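Local coordinates for protein dermonecrotic toxin (Pasteurella multocida, PDB 2EBF) that acts as a secreted dermonecrotic and mitogenic toxin that drives bone resorption and is associated with severe progressive atrophic rhinitis in pigs, at residues D383-L386 / T391-D394; S415-G420 / S449-N454; F432-G437 / G441-L446; E489-D492 / K497-V500. One frame throughout, in Å; residues are numbered along the deposited sequence.

Contact 1 (D383-L386 / T391-D394); sequences DFFL and TFID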
# COMPACT_ATOMS: atom_id res chain seq x y z
N ASP A 383 -1.22 22.18 -28.34
CA ASP A 383 -1.54 22.98 -29.53
C ASP A 383 -2.00 22.12 -30.71
O ASP A 383 -2.95 22.48 -31.40
CB ASP A 383 -0.37 23.87 -29.92
CG ASP A 383 -0.17 25.04 -28.96
OD1 ASP A 383 -1.16 25.54 -28.39
OD2 ASP A 383 0.98 25.47 -28.79
N PHE A 384 -1.31 21.00 -30.94
CA PHE A 384 -1.72 20.04 -31.98
C PHE A 384 -3.15 19.52 -31.74
O PHE A 384 -3.96 19.46 -32.66
CB PHE A 384 -0.76 18.85 -32.04
CG PHE A 384 -1.17 17.80 -33.03
CD1 PHE A 384 -1.98 16.74 -32.64
CD2 PHE A 384 -0.77 17.88 -34.36
CE1 PHE A 384 -2.38 15.78 -33.55
CE2 PHE A 384 -1.16 16.92 -35.28
CZ PHE A 384 -1.97 15.87 -34.88
N PHE A 385 -3.42 19.13 -30.50
CA PHE A 385 -4.75 18.65 -30.12
C PHE A 385 -5.80 19.74 -30.41
O PHE A 385 -6.80 19.49 -31.09
CB PHE A 385 -4.76 18.24 -28.64
CG PHE A 385 -6.12 17.90 -28.13
CD1 PHE A 385 -6.77 18.75 -27.24
CD2 PHE A 385 -6.77 16.75 -28.57
CE1 PHE A 385 -8.05 18.45 -26.79
CE2 PHE A 385 -8.05 16.44 -28.12
CZ PHE A 385 -8.68 17.29 -27.23
N LEU A 386 -5.54 20.95 -29.92
CA LEU A 386 -6.48 22.05 -30.12
C LEU A 386 -6.69 22.38 -31.59
O LEU A 386 -7.81 22.67 -32.00
CB LEU A 386 -6.06 23.30 -29.32
CG LEU A 386 -6.03 23.11 -27.80
CD1 LEU A 386 -5.61 24.37 -27.10
CD2 LEU A 386 -7.39 22.64 -27.29
N THR A 391 -12.06 17.50 -35.09
CA THR A 391 -12.00 16.15 -35.62
C THR A 391 -12.13 15.14 -34.49
O THR A 391 -12.79 14.11 -34.65
CB THR A 391 -10.69 15.95 -36.44
OG1 THR A 391 -10.60 17.00 -37.42
CG2 THR A 391 -10.69 14.60 -37.14
N PHE A 392 -11.52 15.43 -33.35
CA PHE A 392 -11.68 14.58 -32.17
C PHE A 392 -13.15 14.55 -31.73
O PHE A 392 -13.69 13.48 -31.44
CB PHE A 392 -10.79 15.04 -31.01
CG PHE A 392 -9.34 14.62 -31.14
CD1 PHE A 392 -8.91 13.40 -30.61
CD2 PHE A 392 -8.41 15.44 -31.77
CE1 PHE A 392 -7.56 12.99 -30.72
CE2 PHE A 392 -7.06 15.05 -31.88
CZ PHE A 392 -6.64 13.83 -31.35
N ILE A 393 -13.76 15.73 -31.68
CA ILE A 393 -15.16 15.89 -31.24
C ILE A 393 -16.11 15.14 -32.17
O ILE A 393 -17.02 14.44 -31.72
CB ILE A 393 -15.53 17.39 -31.13
CG1 ILE A 393 -14.70 18.07 -30.03
CG2 ILE A 393 -17.03 17.59 -30.88
CD1 ILE A 393 -14.93 19.57 -29.92
N ASP A 394 -15.89 15.29 -33.47
CA ASP A 394 -16.69 14.61 -34.48
C ASP A 394 -16.64 13.09 -34.40
O ASP A 394 -17.57 12.40 -34.84
CB ASP A 394 -16.26 15.06 -35.88
CG ASP A 394 -16.72 16.46 -36.20
OD1 ASP A 394 -17.49 17.06 -35.41
OD2 ASP A 394 -16.33 16.96 -37.28
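Phe385 and Phe392 form a T-shaped (edge-to-face) aromatic pair between two short consecutive helices, 379-387 and 389-394. Both helices lie in the crossover that leads from strand 372-376 to the parallel strand 399-402 in the C2 region of the toxin. The two rings carry this contact. Their centroids are 4.9 Å apart and their planes meet at 59°, so the T is tilted rather than square. Phe385 offers its edge and Phe392 its face.

Phe385 has CG anti to the backbone N (chi1 173°), which carries its ring out from helix 379-387 and across to the second helix. The CB of Phe392 already points at the first helix. Its ring lies between the two helices, with one face turned to Phe385.

The pair is buried and purely apolar. Val499 of strand 498-502 touches both rings, and so does Leu397. Phe385 also meets Phe501 edge-to-face and packs on Leu446 of helix 442-452, while Phe392 reaches Ile363 of helix 359-370. The pair thus joins its two helices to each other, to strand 498-502 and to helices 359-370 and 442-452.

The approach is made by one side of the Phe385 ring, CD2 and CE2. CD2 lies 3.7 Å from CE2 of Phe392. CE2 of Phe385 sits 3.7 Å above the Phe392 plane, displaced from its centre toward the rim, and it is 3.8 Å from both CG and CD2 of Phe392.

Contact 2 (S415-G420 / S449-N454); sequences SQFLQG and SAKDNN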
# COMPACT_ATOMS: atom_id res chain seq x y z
N SER A 415 -14.86 22.30 -11.90
CA SER A 415 -16.30 22.26 -12.09
C SER A 415 -16.88 23.67 -12.06
O SER A 415 -17.77 23.99 -12.85
CB SER A 415 -16.94 21.38 -11.01
OG SER A 415 -18.31 21.17 -11.30
N GLN A 416 -16.36 24.52 -11.18
CA GLN A 416 -16.72 25.93 -11.13
C GLN A 416 -16.38 26.68 -12.42
O GLN A 416 -17.22 27.43 -12.95
CB GLN A 416 -16.07 26.61 -9.93
CG GLN A 416 -17.02 26.91 -8.78
CD GLN A 416 -17.27 25.72 -7.87
OE1 GLN A 416 -16.99 25.78 -6.67
NE2 GLN A 416 -17.82 24.64 -8.42
N PHE A 417 -15.16 26.49 -12.92
CA PHE A 417 -14.73 27.11 -14.17
C PHE A 417 -15.65 26.72 -15.32
O PHE A 417 -16.09 27.59 -16.08
CB PHE A 417 -13.29 26.73 -14.52
CG PHE A 417 -12.86 27.21 -15.88
CD1 PHE A 417 -12.26 28.46 -16.03
CD2 PHE A 417 -13.07 26.42 -17.01
CE1 PHE A 417 -11.86 28.91 -17.29
CE2 PHE A 417 -12.67 26.87 -18.27
CZ PHE A 417 -12.07 28.11 -18.41
N LEU A 418 -15.94 25.43 -15.44
CA LEU A 418 -16.74 24.89 -16.54
C LEU A 418 -18.17 25.43 -16.56
O LEU A 418 -18.77 25.57 -17.62
CB LEU A 418 -16.78 23.37 -16.48
CG LEU A 418 -15.50 22.62 -16.85
CD1 LEU A 418 -15.69 21.13 -16.62
CD2 LEU A 418 -15.11 22.89 -18.30
N GLN A 419 -18.69 25.74 -15.37
CA GLN A 419 -20.05 26.25 -15.22
C GLN A 419 -20.13 27.78 -15.25
O GLN A 419 -21.20 28.36 -15.02
CB GLN A 419 -20.69 25.68 -13.95
CG GLN A 419 -21.16 24.23 -14.10
CD GLN A 419 -20.79 23.35 -12.92
OE1 GLN A 419 -21.24 23.59 -11.79
NE2 GLN A 419 -19.97 22.33 -13.16
N GLY A 420 -19.01 28.43 -15.54
CA GLY A 420 -18.98 29.89 -15.69
C GLY A 420 -18.87 30.67 -14.40
O GLY A 420 -19.07 31.89 -14.39
N SER A 449 -10.93 25.46 -23.93
CA SER A 449 -11.57 24.72 -25.03
C SER A 449 -12.62 23.71 -24.55
O SER A 449 -13.64 23.52 -25.20
CB SER A 449 -10.53 24.03 -25.92
OG SER A 449 -10.02 22.85 -25.31
N ALA A 450 -12.36 23.09 -23.40
CA ALA A 450 -13.30 22.13 -22.81
C ALA A 450 -14.62 22.81 -22.43
O ALA A 450 -15.71 22.25 -22.63
CB ALA A 450 -12.68 21.45 -21.58
N LYS A 451 -14.52 24.02 -21.89
CA LYS A 451 -15.69 24.81 -21.54
C LYS A 451 -16.46 25.22 -22.79
O LYS A 451 -17.65 24.95 -22.90
CB LYS A 451 -15.29 26.04 -20.72
CG LYS A 451 -16.48 26.89 -20.26
CD LYS A 451 -16.06 28.04 -19.36
CE LYS A 451 -15.79 29.31 -20.14
NZ LYS A 451 -16.98 30.22 -20.24
N ASP A 452 -15.74 25.84 -23.74
CA ASP A 452 -16.32 26.35 -24.99
C ASP A 452 -16.98 25.25 -25.81
O ASP A 452 -17.95 25.51 -26.53
CB ASP A 452 -15.24 27.03 -25.85
CG ASP A 452 -14.68 28.29 -25.22
OD1 ASP A 452 -15.36 28.91 -24.37
OD2 ASP A 452 -13.55 28.68 -25.59
N ASN A 453 -16.45 24.04 -25.71
CA ASN A 453 -16.93 22.94 -26.54
C ASN A 453 -17.77 21.90 -25.79
O ASN A 453 -18.13 20.87 -26.35
CB ASN A 453 -15.75 22.28 -27.27
CG ASN A 453 -15.10 23.22 -28.26
OD1 ASN A 453 -15.58 23.39 -29.39
ND2 ASN A 453 -14.01 23.86 -27.85
N ASN A 454 -18.09 22.21 -24.53
CA ASN A 454 -18.84 21.31 -23.65
C ASN A 454 -18.27 19.88 -23.58
O ASN A 454 -19.00 18.89 -23.69
CB ASN A 454 -20.33 21.30 -24.01
CG ASN A 454 -20.95 22.69 -23.95
OD1 ASN A 454 -21.42 23.22 -24.96
ND2 ASN A 454 -20.94 23.29 -22.76
O HOH W 1 -19.37 28.07 -19.47
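Lys451 lays its aliphatic chain across Phe417 and Leu418 and has the most surface buried here. Leu418 comes second and Phe417 third. The contact joins the C-terminal ends of helices 407-418 and 442-452. The closest pair of CA atoms, Leu418 and Lys451, is 5.1 Å apart, so the backbones come close.

Lys451 leaves its helix with CG anti to the backbone N, and its chain runs out straight as far as CD, which lies over the Phe417 ring. The bend at chi3 (92°) then turns CE away from that line, and a further bend at chi4 sets the direction of NZ. CD stands 4.2 Å from the ring centroid, 30° off the normal, an off-centre CH-pi contact. The lysine and the ring cross at about a right angle. CD also lies 3.3 Å from the backbone O of Phe417. Leu418 closes the other part of the interface. Its CD2 rests 3.8 Å from the backbone N of Lys451, and it reaches the CB of Ala450 at 4.3 Å.

Each helix stops in a Schellman motif, with Gly420 and Asn454 as the C-prime residues in positive phi. Phe417 is also met edge-to-face by Trp424.

CD of Lys451 lies over part of the aromatic ring, with CB beside CE2 of Phe417, while NZ weakly hydrogen-bonds a water at 3.3 Å. That water donates to the carbonyl O of Leu418, 3.2 Å away. An ammonium group near the carbonyl end of helix 407-418 would be expected to ease the partial negative charge there, though only loosely and through solvent.

Contact 3 (F432-G437 / G441-L446); sequences FNLDKG and GAFRKL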
# COMPACT_ATOMS: atom_id res chain seq x y z
N PHE A 432 -1.32 29.50 -14.16
CA PHE A 432 -0.22 30.44 -14.37
C PHE A 432 1.13 29.79 -14.18
O PHE A 432 2.06 30.03 -14.96
CB PHE A 432 -0.33 31.65 -13.43
CG PHE A 432 -1.10 32.79 -14.01
CD1 PHE A 432 -2.17 33.34 -13.32
CD2 PHE A 432 -0.77 33.31 -15.26
CE1 PHE A 432 -2.89 34.41 -13.85
CE2 PHE A 432 -1.48 34.37 -15.81
CZ PHE A 432 -2.54 34.93 -15.10
N ASN A 433 1.23 28.96 -13.15
CA ASN A 433 2.44 28.21 -12.88
C ASN A 433 2.77 27.23 -13.99
O ASN A 433 3.90 27.20 -14.48
CB ASN A 433 2.34 27.50 -11.54
CG ASN A 433 2.72 28.40 -10.41
OD1 ASN A 433 1.91 29.20 -9.93
ND2 ASN A 433 3.95 28.27 -9.96
N LEU A 434 1.78 26.43 -14.38
CA LEU A 434 1.91 25.48 -15.49
C LEU A 434 2.31 26.15 -16.80
O LEU A 434 3.15 25.63 -17.54
CB LEU A 434 0.60 24.71 -15.69
CG LEU A 434 0.28 23.56 -14.74
CD1 LEU A 434 -1.05 22.93 -15.11
CD2 LEU A 434 1.40 22.52 -14.73
N ASP A 435 1.70 27.30 -17.09
CA ASP A 435 1.96 28.02 -18.33
C ASP A 435 3.13 29.00 -18.23
O ASP A 435 3.32 29.85 -19.10
CB ASP A 435 0.68 28.74 -18.80
CG ASP A 435 -0.35 27.78 -19.39
OD1 ASP A 435 -1.56 28.07 -19.29
OD2 ASP A 435 0.05 26.74 -19.94
N LYS A 436 3.93 28.86 -17.17
CA LYS A 436 5.06 29.75 -16.89
C LYS A 436 4.69 31.24 -16.95
O LYS A 436 5.45 32.05 -17.50
CB LYS A 436 6.25 29.44 -17.81
CG LYS A 436 7.15 28.31 -17.34
CD LYS A 436 6.83 27.00 -18.02
CE LYS A 436 7.82 25.92 -17.59
NZ LYS A 436 7.74 24.69 -18.45
N GLY A 437 3.52 31.58 -16.42
CA GLY A 437 3.05 32.97 -16.37
C GLY A 437 2.48 33.51 -17.68
O GLY A 437 2.03 34.66 -17.74
N GLY A 441 -1.11 30.80 -22.80
CA GLY A 441 -0.88 29.50 -22.17
C GLY A 441 -1.69 28.30 -22.62
O GLY A 441 -2.92 28.31 -22.57
N ALA A 442 -0.98 27.24 -23.01
CA ALA A 442 -1.57 26.00 -23.54
C ALA A 442 -2.51 25.28 -22.57
O ALA A 442 -3.59 24.82 -22.97
CB ALA A 442 -0.47 25.06 -24.01
N PHE A 443 -2.10 25.16 -21.31
CA PHE A 443 -2.93 24.49 -20.30
C PHE A 443 -4.23 25.26 -20.08
O PHE A 443 -5.31 24.68 -20.02
CB PHE A 443 -2.17 24.28 -18.99
CG PHE A 443 -1.11 23.19 -19.05
CD1 PHE A 443 0.23 23.50 -19.25
CD2 PHE A 443 -1.47 21.84 -18.91
CE1 PHE A 443 1.21 22.49 -19.31
CE2 PHE A 443 -0.51 20.83 -18.96
CZ PHE A 443 0.84 21.15 -19.16
N ARG A 444 -4.11 26.58 -19.98
CA ARG A 444 -5.27 27.47 -19.89
C ARG A 444 -6.17 27.33 -21.12
O ARG A 444 -7.39 27.19 -20.99
CB ARG A 444 -4.80 28.92 -19.74
CG ARG A 444 -5.91 29.92 -19.49
CD ARG A 444 -5.35 31.30 -19.15
NE ARG A 444 -4.58 31.30 -17.90
CZ ARG A 444 -5.11 31.36 -16.68
NH1 ARG A 444 -6.42 31.43 -16.50
NH2 ARG A 444 -4.31 31.34 -15.62
N LYS A 445 -5.56 27.36 -22.30
CA LYS A 445 -6.28 27.19 -23.56
C LYS A 445 -7.01 25.86 -23.67
O LYS A 445 -8.13 25.80 -24.19
CB LYS A 445 -5.33 27.36 -24.74
CG LYS A 445 -5.22 28.80 -25.24
CD LYS A 445 -3.96 29.03 -26.07
CE LYS A 445 -4.16 28.65 -27.53
NZ LYS A 445 -3.18 29.38 -28.41
N LEU A 446 -6.36 24.80 -23.17
CA LEU A 446 -6.95 23.46 -23.15
C LEU A 446 -8.21 23.45 -22.30
O LEU A 446 -9.25 22.95 -22.72
CB LEU A 446 -5.95 22.46 -22.58
CG LEU A 446 -5.83 21.02 -23.09
CD1 LEU A 446 -5.49 20.13 -21.93
CD2 LEU A 446 -7.04 20.49 -23.86
O HOH W 2 -2.02 30.63 -18.11
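Phe432 turns one ring face to the guanidinium of Arg444. NH2 sits 3.6 Å above the ring plane, over its centre, and CZ lies 4.6 Å from the centroid, 8° off the normal. This is a cation-pi contact, with the two planes 48° apart. Arg444 also forms a salt bridge from NH2 to Asp428, which fixes the same end of the chain from outside the two segments.

Leu434 points toward the second helix and packs on Phe443. Its CD1 makes a CH-pi contact over one face of that ring, offset toward the rim, and its CB lies 3.8 Å from CD1 of Phe443.

Asp435 is the first residue past helix 425-434, and its carboxylate meets the start of helix 442-452. This is a tight helix-loop-helix junction, in which Asp435 binds N-H groups of the next helix's first turn. OD1 accepts from Arg444 N at 3.0 Å and OD2 from Phe443 N at 3.0 Å. Both oxygens use their syn lone pairs. Chi1 of -74° sets CG anti to the carbonyl carbon, facing the helix start. The helix N-terminus would be expected to stabilise the negative charge. Gly441, the N-cap residue, has no side chain, and OD1 comes within 3.3 Å of its CA. A water donates to Asp435 OD1 and accepts from Arg444 NE at 2.7 Å, in the guanidinium plane.

Lys436, in positive phi, is the C-prime residue of the Schellman motif that ends helix 425-434. Gly437 completes that motif, its N bonded to Phe432 O.

Contact 4 (E489-D492 / K497-V500); sequences EKLD and KFVV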
# COMPACT_ATOMS: atom_id res chain seq x y z
N GLU A 489 -9.96 4.33 -12.38
CA GLU A 489 -11.29 4.50 -11.82
C GLU A 489 -12.16 5.38 -12.71
O GLU A 489 -13.34 5.11 -12.90
CB GLU A 489 -11.20 5.08 -10.40
CG GLU A 489 -12.53 5.24 -9.64
CD GLU A 489 -13.33 3.95 -9.49
OE1 GLU A 489 -14.57 4.04 -9.53
OE2 GLU A 489 -12.73 2.85 -9.34
N LYS A 490 -11.56 6.41 -13.30
CA LYS A 490 -12.34 7.49 -13.91
C LYS A 490 -12.37 7.49 -15.43
O LYS A 490 -13.27 8.09 -16.02
CB LYS A 490 -11.85 8.85 -13.39
CG LYS A 490 -11.95 9.00 -11.88
CD LYS A 490 -13.41 8.94 -11.42
CE LYS A 490 -13.54 8.88 -9.91
NZ LYS A 490 -13.35 10.21 -9.29
N LEU A 491 -11.41 6.83 -16.06
CA LEU A 491 -11.25 6.94 -17.51
C LEU A 491 -11.62 5.72 -18.35
O LEU A 491 -12.25 5.88 -19.39
CB LEU A 491 -9.84 7.43 -17.88
CG LEU A 491 -9.49 8.85 -17.45
CD1 LEU A 491 -8.06 9.16 -17.86
CD2 LEU A 491 -10.47 9.90 -17.99
N ASP A 492 -11.22 4.52 -17.94
CA ASP A 492 -11.62 3.36 -18.76
C ASP A 492 -12.99 2.84 -18.34
O ASP A 492 -13.13 1.88 -17.58
CB ASP A 492 -10.52 2.29 -18.97
CG ASP A 492 -10.14 1.52 -17.70
OD1 ASP A 492 -9.39 0.52 -17.84
OD2 ASP A 492 -10.55 1.90 -16.58
N LYS A 497 -14.75 8.32 -24.60
CA LYS A 497 -13.65 8.46 -25.55
C LYS A 497 -12.85 9.67 -25.08
O LYS A 497 -13.36 10.79 -25.05
CB LYS A 497 -14.18 8.68 -26.96
CG LYS A 497 -14.85 7.45 -27.56
CD LYS A 497 -15.49 7.78 -28.90
CE LYS A 497 -15.92 6.52 -29.64
NZ LYS A 497 -16.58 6.88 -30.93
N PHE A 498 -11.61 9.44 -24.66
CA PHE A 498 -10.88 10.45 -23.93
C PHE A 498 -9.51 10.72 -24.52
O PHE A 498 -8.98 9.92 -25.30
CB PHE A 498 -10.74 10.05 -22.45
CG PHE A 498 -9.99 8.75 -22.26
CD1 PHE A 498 -8.61 8.75 -22.09
CD2 PHE A 498 -10.67 7.53 -22.26
CE1 PHE A 498 -7.91 7.56 -21.92
CE2 PHE A 498 -9.97 6.33 -22.10
CZ PHE A 498 -8.59 6.35 -21.93
N VAL A 499 -8.95 11.86 -24.14
CA VAL A 499 -7.55 12.19 -24.39
C VAL A 499 -6.91 12.55 -23.05
O VAL A 499 -7.51 13.25 -22.24
CB VAL A 499 -7.43 13.39 -25.37
CG1 VAL A 499 -6.00 13.87 -25.45
CG2 VAL A 499 -7.99 13.02 -26.76
N VAL A 500 -5.69 12.07 -22.81
CA VAL A 500 -4.96 12.38 -21.58
C VAL A 500 -3.66 13.09 -21.90
O VAL A 500 -2.96 12.70 -22.84
CB VAL A 500 -4.62 11.12 -20.73
CG1 VAL A 500 -4.21 11.51 -19.29
CG2 VAL A 500 -5.76 10.17 -20.68
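Leu491 sets its CB squarely over the ring of Phe498. CB stands 4.2 Å from the ring centroid and only 5° off the normal, so this CH-pi contact is centred on the face. The backbone O of Leu491 is close as well, 3.6 Å from CE2 of Phe498. The branch end of the leucine goes further along the strand. Its CD1 touches CG2 of Val500 at 3.8 Å and lies 4.3 Å from CD1 of Phe498. One leucine thus spans two strand residues whose CB atoms face the same way.

Phe498 has CG between its backbone N and carbonyl carbon (chi1 61°), which presents the flat of the ring to Leu491. Leu491 has CG anti to its carbonyl carbon and an extended chi2 (179°), which together carry CD1 on to Val500.

A second shell surrounds the group. Leu524 of helix 520-524 touches both Leu491 and Phe498. Ile526 packs on Phe498, and Ile460 of strand 456-461 packs on Val500. The strand itself is held by backbone bonds, Phe498 with Arg371 and Val500 with Val373.

The contact closes the turn at the end of helix 473-490. That helix belongs to the beta-alpha-beta crossover from strand 456-461 to strand 498-502, two parallel strands with 399-402 between them. Val499 points to the other face of the sheet, so Leu491 covers strand 498-502 on one side alone.

In the fold
All four contacts belong to one alpha/beta unit in the C2 region. Contacts 1 and 4 are buried and apolar. They pack on opposite faces of strand 498-502: Val499 meets the two rings of contact 1 while its neighbours Phe498 and Val500 serve contact 4. Contacts 2 and 3 are partly buried and share helix 442-452, contact 3 at its start and contact 2 at its end. Here charged chains enter, each contact with its own water. A carboxylate meets helix N-H groups in contact 3, and an ammonium lies near a carbonyl in contact 2. Contact 1 touches contact 2 through Leu386 and Ile393, contact 3 through Leu386 and Phe385. Contact 4 touches only contact 1.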